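Local coordinates for activator of Hsp90 ATPase homologue 1/2-like C-terminal domain-containing protein (Rhodobacter sphaeroides, PDB 3PU2) that is of unknown function but belongs to the AHA1 family of the SRPBCC superfamily and may act as an activator of Hsp90 ATPase, at residues 19-24 with 145-150; 87-92 with 106-111; 50-55 with 62-67; 12-17 with 122-127. All blocks are in the same frame, centred on the assembly; numbering follows the deposited sequence.

Contact 1 (19-24 with 145-150)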
loop_
_atom_site.group_PDB
_atom_site.type_symbol
_atom_site.label_atom_id
_atom_site.label_comp_id
_atom_site.label_asym_id
_atom_site.label_seq_id
_atom_site.Cartn_x
_atom_site.Cartn_y
_atom_site.Cartn_z
ATOM N N ARG A 19 -10.413 -4.611 0.729
ATOM C CA ARG A 19 -10.842 -4.040 1.991
ATOM C C ARG A 19 -11.821 -2.889 1.781
ATOM O O ARG A 19 -11.650 -2.072 0.881
ATOM C CB ARG A 19 -9.609 -3.560 2.760
ATOM C CG ARG A 19 -9.885 -2.683 3.977
ATOM C CD ARG A 19 -10.064 -3.467 5.280
ATOM N NE ARG A 19 -9.491 -2.700 6.383
ATOM C CZ ARG A 19 -10.164 -2.202 7.411
ATOM N NH1 ARG A 19 -11.474 -2.384 7.516
ATOM N NH2 ARG A 19 -9.515 -1.509 8.334
ATOM N N HIS A 20 -12.851 -2.833 2.618
ATOM C CA HIS A 20 -13.851 -1.781 2.532
ATOM C C HIS A 20 -13.400 -0.569 3.340
ATOM O O HIS A 20 -12.722 -0.701 4.355
ATOM C CB HIS A 20 -15.181 -2.286 3.077
ATOM C CG HIS A 20 -16.295 -1.296 2.957
ATOM N ND1 HIS A 20 -16.851 -0.947 1.746
ATOM C CD2 HIS A 20 -16.952 -0.577 3.897
ATOM C CE1 HIS A 20 -17.806 -0.055 1.945
ATOM N NE2 HIS A 20 -17.887 0.186 3.240
ATOM N N PHE A 21 -13.784 0.614 2.888
ATOM C CA PHE A 21 -13.410 1.849 3.555
ATOM C C PHE A 21 -14.601 2.790 3.478
ATOM O O PHE A 21 -15.210 2.945 2.420
ATOM C CB PHE A 21 -12.200 2.502 2.856
ATOM C CG PHE A 21 -10.868 1.885 3.207
ATOM C CD1 PHE A 21 -10.291 2.099 4.457
ATOM C CD2 PHE A 21 -10.202 1.071 2.301
ATOM C CE1 PHE A 21 -9.072 1.506 4.798
ATOM C CE2 PHE A 21 -8.988 0.474 2.636
ATOM C CZ PHE A 21 -8.426 0.693 3.887
ATOM N N ALA A 22 -14.920 3.426 4.600
ATOM C CA ALA A 22 -16.043 4.346 4.661
ATOM C C ALA A 22 -15.659 5.743 4.184
ATOM O O ALA A 22 -15.447 6.641 4.997
ATOM C CB ALA A 22 -16.577 4.409 6.087
ATOM N N ALA A 23 -15.573 5.924 2.870
ATOM C CA ALA A 23 -15.219 7.219 2.299
ATOM C C ALA A 23 -15.342 7.197 0.781
ATOM O O ALA A 23 -15.276 6.142 0.163
ATOM C CB ALA A 23 -13.806 7.595 2.701
ATOM N N THR A 24 -15.527 8.363 0.176
ATOM C CA THR A 24 -15.655 8.437 -1.273
ATOM C C THR A 24 -14.286 8.179 -1.882
ATOM O O THR A 24 -13.270 8.644 -1.364
ATOM C CB THR A 24 -16.136 9.821 -1.730
ATOM O OG1 THR A 24 -15.079 10.773 -1.571
ATOM C CG2 THR A 24 -17.331 10.265 -0.904
ATOM N N GLU A 145 -3.222 -3.782 10.124
ATOM C CA GLU A 145 -2.990 -2.857 11.221
ATOM C C GLU A 145 -2.944 -1.440 10.629
ATOM O O GLU A 145 -3.401 -0.474 11.254
ATOM C CB GLU A 145 -1.669 -3.193 11.928
ATOM C CG GLU A 145 -1.254 -2.216 13.028
ATOM C CD GLU A 145 0.060 -2.611 13.707
ATOM O OE1 GLU A 145 1.080 -2.792 12.999
ATOM O OE2 GLU A 145 0.072 -2.739 14.954
ATOM N N ALA A 146 -2.405 -1.318 9.418
ATOM C CA ALA A 146 -2.316 -0.020 8.777
ATOM C C ALA A 146 -3.691 0.470 8.350
ATOM O O ALA A 146 -4.038 1.629 8.590
ATOM C CB ALA A 146 -1.380 -0.078 7.579
ATOM N N TYR A 147 -4.480 -0.395 7.718
ATOM C CA TYR A 147 -5.812 0.016 7.295
ATOM C C TYR A 147 -6.636 0.455 8.497
ATOM O O TYR A 147 -7.424 1.405 8.411
ATOM C CB TYR A 147 -6.512 -1.103 6.536
ATOM C CG TYR A 147 -5.868 -1.385 5.203
ATOM C CD1 TYR A 147 -5.266 -0.360 4.471
ATOM C CD2 TYR A 147 -5.850 -2.673 4.667
ATOM C CE1 TYR A 147 -4.665 -0.612 3.247
ATOM C CE2 TYR A 147 -5.246 -2.931 3.440
ATOM C CZ TYR A 147 -4.662 -1.898 2.744
ATOM O OH TYR A 147 -4.076 -2.147 1.537
ATOM N N ARG A 148 -6.433 -0.220 9.624
ATOM C CA ARG A 148 -7.136 0.151 10.844
ATOM C C ARG A 148 -6.769 1.610 11.135
ATOM O O ARG A 148 -7.619 2.424 11.465
ATOM C CB ARG A 148 -6.709 -0.759 11.996
ATOM C CG ARG A 148 -7.693 -0.796 13.149
ATOM C CD ARG A 148 -7.397 -1.945 14.106
ATOM N NE ARG A 148 -7.636 -3.258 13.504
ATOM C CZ ARG A 148 -6.685 -4.049 13.017
ATOM N NH1 ARG A 148 -5.415 -3.668 13.057
ATOM N NH2 ARG A 148 -7.007 -5.227 12.498
ATOM N N HIS A 149 -5.490 1.936 10.993
ATOM C CA HIS A 149 -5.027 3.305 11.196
ATOM C C HIS A 149 -5.775 4.240 10.255
ATOM O O HIS A 149 -6.207 5.326 10.653
ATOM C CB HIS A 149 -3.540 3.416 10.878
ATOM C CG HIS A 149 -2.661 2.694 11.839
ATOM N ND1 HIS A 149 -1.400 2.253 11.500
ATOM C CD2 HIS A 149 -2.837 2.370 13.140
ATOM C CE1 HIS A 149 -0.838 1.687 12.551
ATOM N NE2 HIS A 149 -1.688 1.746 13.560
ATOM N N LEU A 150 -5.896 3.807 8.999
ATOM C CA LEU A 150 -6.556 4.582 7.964
ATOM C C LEU A 150 -8.019 4.813 8.301
ATOM O O LEU A 150 -8.565 5.891 8.035
ATOM C CB LEU A 150 -6.419 3.881 6.611
ATOM C CG LEU A 150 -6.991 4.600 5.383
ATOM C CD1 LEU A 150 -6.571 6.067 5.389
ATOM C CD2 LEU A 150 -6.524 3.894 4.116
#
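Two aromatic rings make the centre of this contact: Phe21 on strand 14-21 drives its edge at the face of Tyr147 on helix 139-156. It is an offset edge-to-face pair, centroids 5.3 Å apart and planes at 83°, with Phe21 CZ 3.4 Å from Tyr147 CD1. With CG anti to the carbonyl carbon (chi1 -68°), the Tyr147 ring presents a face to Phe21. Apolar packing continues from the same phenyl, whose CE1 lies 3.6 Å from Leu150 CD2, one helical turn on from Tyr147. Strand and helix run nearly parallel here, their axes 10.1 Å apart, and this is the helix-grip layout of the SRPBCC fold: the long C-terminal helix lying against a curved antiparallel sheet. Leu28 of helix 25-33 also touches Phe21 and Leu150. Arg19 adds van der Waals packing: its chain bends at chi2 and chi3 and slides past Tyr147 in the opposite direction, setting the guanidinium edge-on against Tyr147 CB, with Arg19 NE 3.4 Å from that carbon. Its charge goes outside the two segments, NH2 making a salt bridge with Asp151. With an alanine here, Asp151 would probably lose its mate and Tyr147 CB the guanidinium beside it.

Contact 2 (87-92 with 106-111)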
loop_
_atom_site.group_PDB
_atom_site.type_symbol
_atom_site.label_atom_id
_atom_site.label_comp_id
_atom_site.label_asym_id
_atom_site.label_seq_id
_atom_site.Cartn_x
_atom_site.Cartn_y
_atom_site.Cartn_z
ATOM N N HIS A 87 -9.485 5.665 -9.676
ATOM C CA HIS A 87 -9.767 4.236 -9.641
ATOM C C HIS A 87 -8.602 3.293 -9.836
ATOM O O HIS A 87 -8.711 2.103 -9.541
ATOM C CB HIS A 87 -10.844 3.851 -10.665
ATOM C CG HIS A 87 -11.217 4.945 -11.621
ATOM N ND1 HIS A 87 -12.234 5.840 -11.365
ATOM C CD2 HIS A 87 -10.742 5.259 -12.851
ATOM C CE1 HIS A 87 -12.373 6.655 -12.398
ATOM N NE2 HIS A 87 -11.478 6.324 -13.312
ATOM N N ARG A 88 -7.494 3.801 -10.344
ATOM C CA ARG A 88 -6.382 2.904 -10.584
ATOM C C ARG A 88 -5.016 3.551 -10.492
ATOM O O ARG A 88 -4.829 4.700 -10.882
ATOM C CB ARG A 88 -6.561 2.255 -11.957
ATOM C CG ARG A 88 -5.894 0.912 -12.077
ATOM C CD ARG A 88 -6.263 0.204 -13.371
ATOM N NE ARG A 88 -5.751 0.890 -14.551
ATOM C CZ ARG A 88 -5.304 0.261 -15.633
ATOM N NH1 ARG A 88 -5.306 -1.065 -15.677
ATOM N NH2 ARG A 88 -4.857 0.952 -16.671
ATOM N N LEU A 89 -4.065 2.805 -9.951
ATOM C CA LEU A 89 -2.688 3.273 -9.828
ATOM C C LEU A 89 -1.810 2.041 -9.838
ATOM O O LEU A 89 -2.121 1.022 -9.207
ATOM C CB LEU A 89 -2.458 4.050 -8.531
ATOM C CG LEU A 89 -1.020 4.554 -8.363
ATOM C CD1 LEU A 89 -0.950 6.008 -8.719
ATOM C CD2 LEU A 89 -0.574 4.375 -6.923
ATOM N N ILE A 90 -0.712 2.132 -10.569
ATOM C CA ILE A 90 0.213 1.023 -10.680
ATOM C C ILE A 90 1.620 1.570 -10.513
ATOM O O ILE A 90 1.993 2.586 -11.132
ATOM C CB ILE A 90 0.113 0.367 -12.056
ATOM C CG1 ILE A 90 -1.324 -0.078 -12.315
ATOM C CG2 ILE A 90 1.093 -0.792 -12.140
ATOM C CD1 ILE A 90 -1.561 -0.648 -13.697
ATOM N N HIS A 91 2.395 0.923 -9.657
ATOM C CA HIS A 91 3.762 1.348 -9.466
ATOM C C HIS A 91 4.589 0.147 -9.125
ATOM O O HIS A 91 4.062 -0.916 -8.777
ATOM C CB HIS A 91 3.883 2.385 -8.349
ATOM C CG HIS A 91 3.590 1.855 -6.978
ATOM N ND1 HIS A 91 2.366 2.010 -6.363
ATOM C CD2 HIS A 91 4.374 1.194 -6.092
ATOM C CE1 HIS A 91 2.408 1.470 -5.158
ATOM N NE2 HIS A 91 3.616 0.967 -4.970
ATOM N N SER A 92 5.892 0.306 -9.248
ATOM C CA SER A 92 6.790 -0.774 -8.916
ATOM C C SER A 92 7.247 -0.482 -7.489
ATOM O O SER A 92 7.122 0.648 -7.024
ATOM C CB SER A 92 7.974 -0.764 -9.883
ATOM O OG SER A 92 8.543 0.536 -9.967
ATOM N N VAL A 106 2.792 -3.379 -7.933
ATOM C CA VAL A 106 1.603 -3.224 -7.115
ATOM C C VAL A 106 0.459 -2.532 -7.818
ATOM O O VAL A 106 0.620 -1.441 -8.349
ATOM C CB VAL A 106 1.944 -2.414 -5.877
ATOM C CG1 VAL A 106 0.761 -2.358 -4.964
ATOM C CG2 VAL A 106 3.143 -3.027 -5.181
ATOM N N THR A 107 -0.714 -3.151 -7.777
ATOM C CA THR A 107 -1.893 -2.610 -8.446
ATOM C C THR A 107 -3.018 -2.264 -7.473
ATOM O O THR A 107 -3.479 -3.109 -6.717
ATOM C CB THR A 107 -2.427 -3.637 -9.471
ATOM O OG1 THR A 107 -1.325 -4.190 -10.206
ATOM C CG2 THR A 107 -3.413 -2.986 -10.437
ATOM N N LEU A 108 -3.457 -1.015 -7.500
ATOM C CA LEU A 108 -4.535 -0.571 -6.632
ATOM C C LEU A 108 -5.728 -0.170 -7.476
ATOM O O LEU A 108 -5.632 0.686 -8.356
ATOM C CB LEU A 108 -4.110 0.639 -5.793
ATOM C CG LEU A 108 -2.828 0.508 -4.970
ATOM C CD1 LEU A 108 -2.401 1.891 -4.529
ATOM C CD2 LEU A 108 -3.026 -0.418 -3.771
ATOM N N GLN A 109 -6.860 -0.782 -7.190
ATOM C CA GLN A 109 -8.082 -0.484 -7.913
ATOM C C GLN A 109 -9.133 -0.032 -6.896
ATOM O O GLN A 109 -9.391 -0.727 -5.910
ATOM C CB GLN A 109 -8.558 -1.748 -8.633
ATOM C CG GLN A 109 -9.275 -1.529 -9.956
ATOM C CD GLN A 109 -8.488 -2.104 -11.125
ATOM O OE1 GLN A 109 -7.860 -3.159 -11.009
ATOM N NE2 GLN A 109 -8.529 -1.417 -12.262
ATOM N N LEU A 110 -9.727 1.133 -7.134
ATOM C CA LEU A 110 -10.759 1.664 -6.250
ATOM C C LEU A 110 -12.136 1.708 -6.929
ATOM O O LEU A 110 -12.363 2.519 -7.821
ATOM C CB LEU A 110 -10.386 3.070 -5.775
ATOM C CG LEU A 110 -9.178 3.257 -4.858
ATOM C CD1 LEU A 110 -7.892 3.232 -5.665
ATOM C CD2 LEU A 110 -9.308 4.594 -4.157
ATOM N N LEU A 111 -13.045 0.833 -6.505
ATOM C CA LEU A 111 -14.398 0.789 -7.063
ATOM C C LEU A 111 -15.433 1.100 -5.988
ATOM O O LEU A 111 -15.404 0.518 -4.904
ATOM C CB LEU A 111 -14.699 -0.585 -7.669
ATOM C CG LEU A 111 -14.341 -1.816 -6.834
ATOM C CD1 LEU A 111 -15.297 -2.954 -7.141
ATOM C CD2 LEU A 111 -12.903 -2.217 -7.123
#
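His91 has chi1 68°, with CG wedged between its backbone N and carbonyl carbon, and this swings the imidazole across to its strand partner Val106. Val106 CB sits over one ring face, 4.1 Å from the centroid and offset toward the rim, a CH-pi contact. Leu89 takes the extended choice instead, CG opposite its backbone N (chi1 180°), and lies alongside Leu108 pointing the same way, Leu89 CD2 3.9 Å from Leu108 CD1. Strands 88-93 and 104-113 form an antiparallel beta hairpin inside the curved sheet of the SRPBCC fold. The face bearing Leu89, His91, Val106 and Leu108 is its buried one, and Trp29 of helix 25-33 packs on Leu89. Leu89 and Leu108 are a hydrogen-bonded pair: Leu108 N reaches Leu89 O at 3.0 Å, nearly straight, and Leu89 N returns the bond to Leu108 O. His91 and Val106 repeat the pattern, with Val106 N 2.9 Å from His91 O. On the other face Ile90 CG1 rests 4.0 Å from Thr107 CG2, and Arg88 runs beside Gln109, guanidinium and amide planes 32° apart; the charged end of Arg88 makes its salt bridge with Glu84. At the strand's start, His87 and Arg88 both face Glu84 in a classic beta bulge against strand 73-84; toward strand 104-113, His87 O accepts Leu110 N at 2.8 Å, the donor above the carbonyl plane.

Contact 3 (50-55 with 62-67)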
loop_
_atom_site.group_PDB
_atom_site.type_symbol
_atom_site.label_atom_id
_atom_site.label_comp_id
_atom_site.label_asym_id
_atom_site.label_seq_id
_atom_site.Cartn_x
_atom_site.Cartn_y
_atom_site.Cartn_z
ATOM N N THR A 50 9.194 8.436 8.212
ATOM C CA THR A 50 9.986 9.647 8.328
ATOM C C THR A 50 10.252 10.362 7.011
ATOM O O THR A 50 10.553 11.553 7.016
ATOM C CB THR A 50 11.320 9.378 9.060
ATOM O OG1 THR A 50 11.902 8.169 8.575
ATOM C CG2 THR A 50 11.088 9.237 10.552
ATOM N N GLU A 51 10.151 9.653 5.890
ATOM C CA GLU A 51 10.338 10.287 4.576
ATOM C C GLU A 51 9.282 9.768 3.618
ATOM O O GLU A 51 9.059 8.559 3.510
ATOM C CB GLU A 51 11.715 10.012 3.973
ATOM C CG GLU A 51 12.068 11.008 2.858
ATOM C CD GLU A 51 13.287 10.598 2.035
ATOM O OE1 GLU A 51 14.266 10.073 2.623
ATOM O OE2 GLU A 51 13.267 10.814 0.799
ATOM N N CYS A 52 8.626 10.679 2.916
ATOM C CA CYS A 52 7.598 10.238 2.009
ATOM C C CYS A 52 7.434 11.078 0.756
ATOM O O CYS A 52 6.866 12.168 0.774
ATOM C CB CYS A 52 6.256 10.151 2.736
ATOM S SG CYS A 52 5.003 9.297 1.750
ATOM N N VAL A 53 7.939 10.533 -0.337
ATOM C CA VAL A 53 7.845 11.160 -1.634
ATOM C C VAL A 53 6.907 10.277 -2.448
ATOM O O VAL A 53 7.138 9.080 -2.596
ATOM C CB VAL A 53 9.230 11.223 -2.322
ATOM C CG1 VAL A 53 9.101 11.809 -3.734
ATOM C CG2 VAL A 53 10.184 12.045 -1.461
ATOM N N PHE A 54 5.838 10.873 -2.952
ATOM C CA PHE A 54 4.868 10.149 -3.763
ATOM C C PHE A 54 4.348 11.146 -4.798
ATOM O O PHE A 54 3.912 12.257 -4.464
ATOM C CB PHE A 54 3.725 9.641 -2.884
ATOM C CG PHE A 54 3.049 8.398 -3.403
ATOM C CD1 PHE A 54 3.433 7.143 -2.959
ATOM C CD2 PHE A 54 1.995 8.487 -4.299
ATOM C CE1 PHE A 54 2.767 5.992 -3.397
ATOM C CE2 PHE A 54 1.328 7.343 -4.741
ATOM C CZ PHE A 54 1.716 6.095 -4.287
ATOM N N GLU A 55 4.437 10.749 -6.059
ATOM C CA GLU A 55 3.997 11.570 -7.177
ATOM C C GLU A 55 3.105 10.628 -7.979
ATOM O O GLU A 55 3.607 9.774 -8.702
ATOM C CB GLU A 55 5.223 11.994 -7.985
ATOM C CG GLU A 55 6.411 12.402 -7.104
ATOM C CD GLU A 55 7.680 12.759 -7.890
ATOM O OE1 GLU A 55 8.051 12.004 -8.812
ATOM O OE2 GLU A 55 8.314 13.788 -7.570
ATOM N N ILE A 62 8.551 7.351 -6.163
ATOM C CA ILE A 62 8.009 6.884 -4.903
ATOM C C ILE A 62 9.217 6.575 -4.040
ATOM O O ILE A 62 10.060 5.759 -4.417
ATOM C CB ILE A 62 7.191 5.582 -5.067
ATOM C CG1 ILE A 62 5.800 5.890 -5.609
ATOM C CG2 ILE A 62 7.072 4.876 -3.732
ATOM C CD1 ILE A 62 5.000 4.641 -5.893
ATOM N N ARG A 63 9.304 7.234 -2.892
ATOM C CA ARG A 63 10.410 7.008 -1.970
ATOM C C ARG A 63 9.843 7.038 -0.554
ATOM O O ARG A 63 9.262 8.040 -0.150
ATOM C CB ARG A 63 11.478 8.094 -2.166
ATOM C CG ARG A 63 12.664 8.027 -1.211
ATOM C CD ARG A 63 13.237 6.620 -1.117
ATOM N NE ARG A 63 14.351 6.545 -0.167
ATOM C CZ ARG A 63 14.940 5.414 0.219
ATOM N NH1 ARG A 63 14.527 4.242 -0.258
ATOM N NH2 ARG A 63 15.948 5.453 1.079
ATOM N N GLN A 64 9.988 5.936 0.183
ATOM C CA GLN A 64 9.467 5.845 1.553
ATOM C C GLN A 64 10.506 5.317 2.532
ATOM O O GLN A 64 11.251 4.380 2.222
ATOM C CB GLN A 64 8.227 4.944 1.582
ATOM C CG GLN A 64 7.144 5.424 0.621
ATOM C CD GLN A 64 5.890 4.555 0.599
ATOM O OE1 GLN A 64 5.944 3.370 0.275
ATOM N NE2 GLN A 64 4.755 5.155 0.926
ATOM N N VAL A 65 10.561 5.933 3.710
ATOM C CA VAL A 65 11.502 5.508 4.741
ATOM C C VAL A 65 10.886 5.490 6.124
ATOM O O VAL A 65 10.310 6.465 6.586
ATOM C CB VAL A 65 12.777 6.422 4.816
ATOM C CG1 VAL A 65 13.762 5.889 5.894
ATOM C CG2 VAL A 65 13.477 6.476 3.432
ATOM N N TRP A 66 11.029 4.361 6.791
ATOM C CA TRP A 66 10.523 4.218 8.141
ATOM C C TRP A 66 11.738 4.108 9.065
ATOM O O TRP A 66 12.747 3.462 8.737
ATOM C CB TRP A 66 9.660 2.961 8.236
ATOM C CG TRP A 66 8.436 3.028 7.393
ATOM C CD1 TRP A 66 7.207 3.519 7.754
ATOM C CD2 TRP A 66 8.300 2.564 6.049
ATOM N NE1 TRP A 66 6.314 3.379 6.717
ATOM C CE2 TRP A 66 6.960 2.795 5.659
ATOM C CE3 TRP A 66 9.178 1.968 5.134
ATOM C CZ2 TRP A 66 6.483 2.450 4.397
ATOM C CZ3 TRP A 66 8.704 1.628 3.891
ATOM C CH2 TRP A 66 7.365 1.868 3.530
ATOM N N THR A 67 11.637 4.765 10.210
ATOM C CA THR A 67 12.692 4.726 11.194
ATOM C C THR A 67 12.148 4.056 12.441
ATOM O O THR A 67 11.140 4.487 13.016
ATOM C CB THR A 67 13.148 6.108 11.593
ATOM O OG1 THR A 67 13.369 6.894 10.416
ATOM C CG2 THR A 67 14.432 5.990 12.420
#
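Glu51, Ile62 and Arg63 bury the most surface in this antiparallel beta hairpin, whose strand 49-54 is the outermost on its side of the SRPBCC sheet. Glu51 stretches out straight, CG opposite its backbone N (chi1 -162°), so that OE2 comes within 3.5 Å of Arg63 CG while its OE1 stays 4.5 Å from Arg63 NE, too far for a salt bridge. The carboxylate and guanidinium planes stand 77° apart. Val53 N donates to Arg63 O at 2.8 Å, almost straight, and Arg63 N to Val53 O. On the opposite face Ile62 lies side by side with Phe54: its CG1 sits over one face of the ring, 4.1 Å from the centroid, and Ile62 CD1 reaches Phe54 CE1 at 3.6 Å. Leu38 and Leu89 also touch this phenyl. A serine in place of Phe54 would probably open a gap beside Ile62 and strip Leu38 and Leu89 of an apolar neighbour. At the other end Thr50 and Glu51 both face Val65 in a classic beta bulge, their two backbone N-H groups sharing Val65 O. From the same bulge, Thr50 OG1 and Thr67 OG1 are hydrogen-bonded at 2.7 Å.

Contact 4 (12-17 with 122-127)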
loop_
_atom_site.group_PDB
_atom_site.type_symbol
_atom_site.label_atom_id
_atom_site.label_comp_id
_atom_site.label_asym_id
_atom_site.label_seq_id
_atom_site.Cartn_x
_atom_site.Cartn_y
_atom_site.Cartn_z
ATOM N N ALA A 12 0.613 -18.316 -8.123
ATOM C CA ALA A 12 1.953 -18.703 -7.692
ATOM C C ALA A 12 2.925 -17.541 -7.504
ATOM O O ALA A 12 3.953 -17.693 -6.837
ATOM C CB ALA A 12 2.536 -19.711 -8.677
ATOM N N THR A 13 2.614 -16.393 -8.096
ATOM C CA THR A 13 3.478 -15.228 -7.973
ATOM C C THR A 13 2.652 -13.968 -7.786
ATOM O O THR A 13 3.152 -12.869 -8.009
ATOM C CB THR A 13 4.363 -15.013 -9.232
ATOM O OG1 THR A 13 3.535 -14.637 -10.342
ATOM C CG2 THR A 13 5.149 -16.282 -9.586
ATOM N N ARG A 14 1.403 -14.115 -7.355
ATOM C CA ARG A 14 0.527 -12.960 -7.190
ATOM C C ARG A 14 -0.284 -13.012 -5.893
ATOM O O ARG A 14 -0.852 -14.048 -5.561
ATOM C CB ARG A 14 -0.410 -12.905 -8.396
ATOM C CG ARG A 14 -1.330 -11.717 -8.475
ATOM C CD ARG A 14 -2.374 -11.947 -9.554
ATOM N NE ARG A 14 -3.293 -10.824 -9.707
ATOM C CZ ARG A 14 -2.942 -9.641 -10.198
ATOM N NH1 ARG A 14 -1.692 -9.436 -10.579
ATOM N NH2 ARG A 14 -3.841 -8.669 -10.327
ATOM N N LEU A 15 -0.323 -11.902 -5.156
ATOM C CA LEU A 15 -1.090 -11.831 -3.911
ATOM C C LEU A 15 -2.180 -10.792 -4.054
ATOM O O LEU A 15 -1.944 -9.701 -4.568
ATOM C CB LEU A 15 -0.192 -11.490 -2.715
ATOM C CG LEU A 15 0.576 -12.682 -2.134
ATOM C CD1 LEU A 15 1.577 -12.215 -1.086
ATOM C CD2 LEU A 15 -0.403 -13.662 -1.536
ATOM N N GLU A 16 -3.379 -11.137 -3.603
ATOM C CA GLU A 16 -4.514 -10.236 -3.716
ATOM C C GLU A 16 -5.121 -9.902 -2.359
ATOM O O GLU A 16 -5.101 -10.721 -1.446
ATOM C CB GLU A 16 -5.566 -10.870 -4.635
ATOM C CG GLU A 16 -5.134 -10.972 -6.107
ATOM C CD GLU A 16 -5.953 -11.975 -6.916
ATOM O OE1 GLU A 16 -7.168 -12.124 -6.653
ATOM O OE2 GLU A 16 -5.379 -12.606 -7.830
ATOM N N PHE A 17 -5.645 -8.687 -2.231
ATOM C CA PHE A 17 -6.264 -8.238 -0.985
ATOM C C PHE A 17 -7.405 -7.298 -1.351
ATOM O O PHE A 17 -7.367 -6.644 -2.394
ATOM C CB PHE A 17 -5.262 -7.473 -0.104
ATOM C CG PHE A 17 -4.010 -8.241 0.218
ATOM C CD1 PHE A 17 -3.963 -9.107 1.295
ATOM C CD2 PHE A 17 -2.875 -8.099 -0.572
ATOM C CE1 PHE A 17 -2.803 -9.821 1.588
ATOM C CE2 PHE A 17 -1.707 -8.813 -0.287
ATOM C CZ PHE A 17 -1.675 -9.674 0.796
ATOM N N ALA A 122 -3.229 -5.773 -5.546
ATOM C CA ALA A 122 -2.533 -6.958 -6.037
ATOM C C ALA A 122 -1.040 -6.669 -6.149
ATOM O O ALA A 122 -0.626 -5.560 -6.533
ATOM C CB ALA A 122 -3.065 -7.349 -7.384
ATOM N N VAL A 123 -0.234 -7.674 -5.825
ATOM C CA VAL A 123 1.206 -7.531 -5.882
ATOM C C VAL A 123 1.753 -8.695 -6.688
ATOM O O VAL A 123 1.568 -9.849 -6.305
ATOM C CB VAL A 123 1.822 -7.547 -4.456
ATOM C CG1 VAL A 123 3.310 -7.280 -4.520
ATOM C CG2 VAL A 123 1.155 -6.504 -3.602
ATOM N N ASP A 124 2.389 -8.397 -7.820
ATOM C CA ASP A 124 2.968 -9.446 -8.646
ATOM C C ASP A 124 4.431 -9.522 -8.256
ATOM O O ASP A 124 5.126 -8.506 -8.247
ATOM C CB ASP A 124 2.860 -9.116 -10.138
ATOM C CG ASP A 124 1.441 -9.212 -10.662
ATOM O OD1 ASP A 124 0.781 -10.252 -10.419
ATOM O OD2 ASP A 124 0.997 -8.250 -11.332
ATOM N N TYR A 125 4.891 -10.726 -7.940
ATOM C CA TYR A 125 6.269 -10.969 -7.530
ATOM C C TYR A 125 7.146 -11.527 -8.650
ATOM O O TYR A 125 6.642 -12.012 -9.665
ATOM C CB TYR A 125 6.266 -11.909 -6.318
ATOM C CG TYR A 125 5.657 -11.262 -5.092
ATOM C CD1 TYR A 125 6.418 -10.414 -4.273
ATOM C CD2 TYR A 125 4.307 -11.420 -4.790
ATOM C CE1 TYR A 125 5.846 -9.737 -3.196
ATOM C CE2 TYR A 125 3.725 -10.738 -3.712
ATOM C CZ TYR A 125 4.506 -9.899 -2.933
ATOM O OH TYR A 125 3.937 -9.166 -1.936
ATOM N N ALA A 126 8.459 -11.451 -8.454
ATOM C CA ALA A 126 9.431 -11.919 -9.446
ATOM C C ALA A 126 9.285 -13.392 -9.746
ATOM O O ALA A 126 9.000 -13.788 -10.871
ATOM C CB ALA A 126 10.840 -11.649 -8.962
ATOM N N THR A 127 9.492 -14.198 -8.717
ATOM C CA THR A 127 9.423 -15.649 -8.832
ATOM C C THR A 127 8.307 -16.207 -7.956
ATOM O O THR A 127 7.627 -15.462 -7.261
ATOM C CB THR A 127 10.781 -16.279 -8.407
ATOM O OG1 THR A 127 11.118 -15.858 -7.074
ATOM C CG2 THR A 127 11.886 -15.835 -9.357
#
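The guanidinium of Arg14 has the methyl of Ala122 over one face, offset toward the rim, with Ala122 CB 3.3 Å from Arg14 NH2. At its edge comes the carboxylate of Asp124: Arg14 NH1 donates to Asp124 OD1 at 2.6 Å, a salt bridge whose hydrogen bond is bent (135°). The oxygen lies close to the guanidinium plane and is met on its syn side, but the donor is tilted out of the carboxylate plane, and the two flat groups are turned 34° against each other. Arg14 gets there by running out fully extended from CG to NE, its first torsion (chi1 -175°) placing CG opposite the backbone N, side by side with Asp124. Glu16 OE2 lies at the edge too, a weak and less certain partner for Arg14 NE. The other flat group, the Tyr125 ring, has Thr13 O at its edge, and its CE2 meets Leu15 CD1 at 3.7 Å, the side chains crossing at a slant. Met139 of helix 139-156 and Arg131 of helix 130-135 touch both residues. The backbones are tied by Tyr125 N to Thr13 O at 2.8 Å, by Leu15 N to Val123 O, and by Val123 N to Leu15 O at 2.9 Å. In the curved sheet of the SRPBCC fold, this antiparallel pairing joins strand 14-21, near the N-terminus, to strand 116-124, the last of the sheet, about a hundred residues later.

How the contacts relate
Contact 1 is the buried one, and it alone packs a helix against the sheet, through rings and aliphatic carbons without a hydrogen bond between its segments. The other three are strand pairings within that sheet. Contacts 2 and 3 are hairpins, each with one largely buried face, and those faces meet: His91 CG lies 3.3 Å from Ile62 CD1. Contact 4 is a surface pairing carrying a salt-bridge network; it shares strand 14-21 with contact 1, their centres about 21 Å apart. Strands 104-113 and 116-124 are neighbours, so contacts 2 and 4 are joined by a probable hydrogen bond, Thr107 N to Ala122 O. Contact 3 holds edge strand 49-54, at the end remote from contact 4.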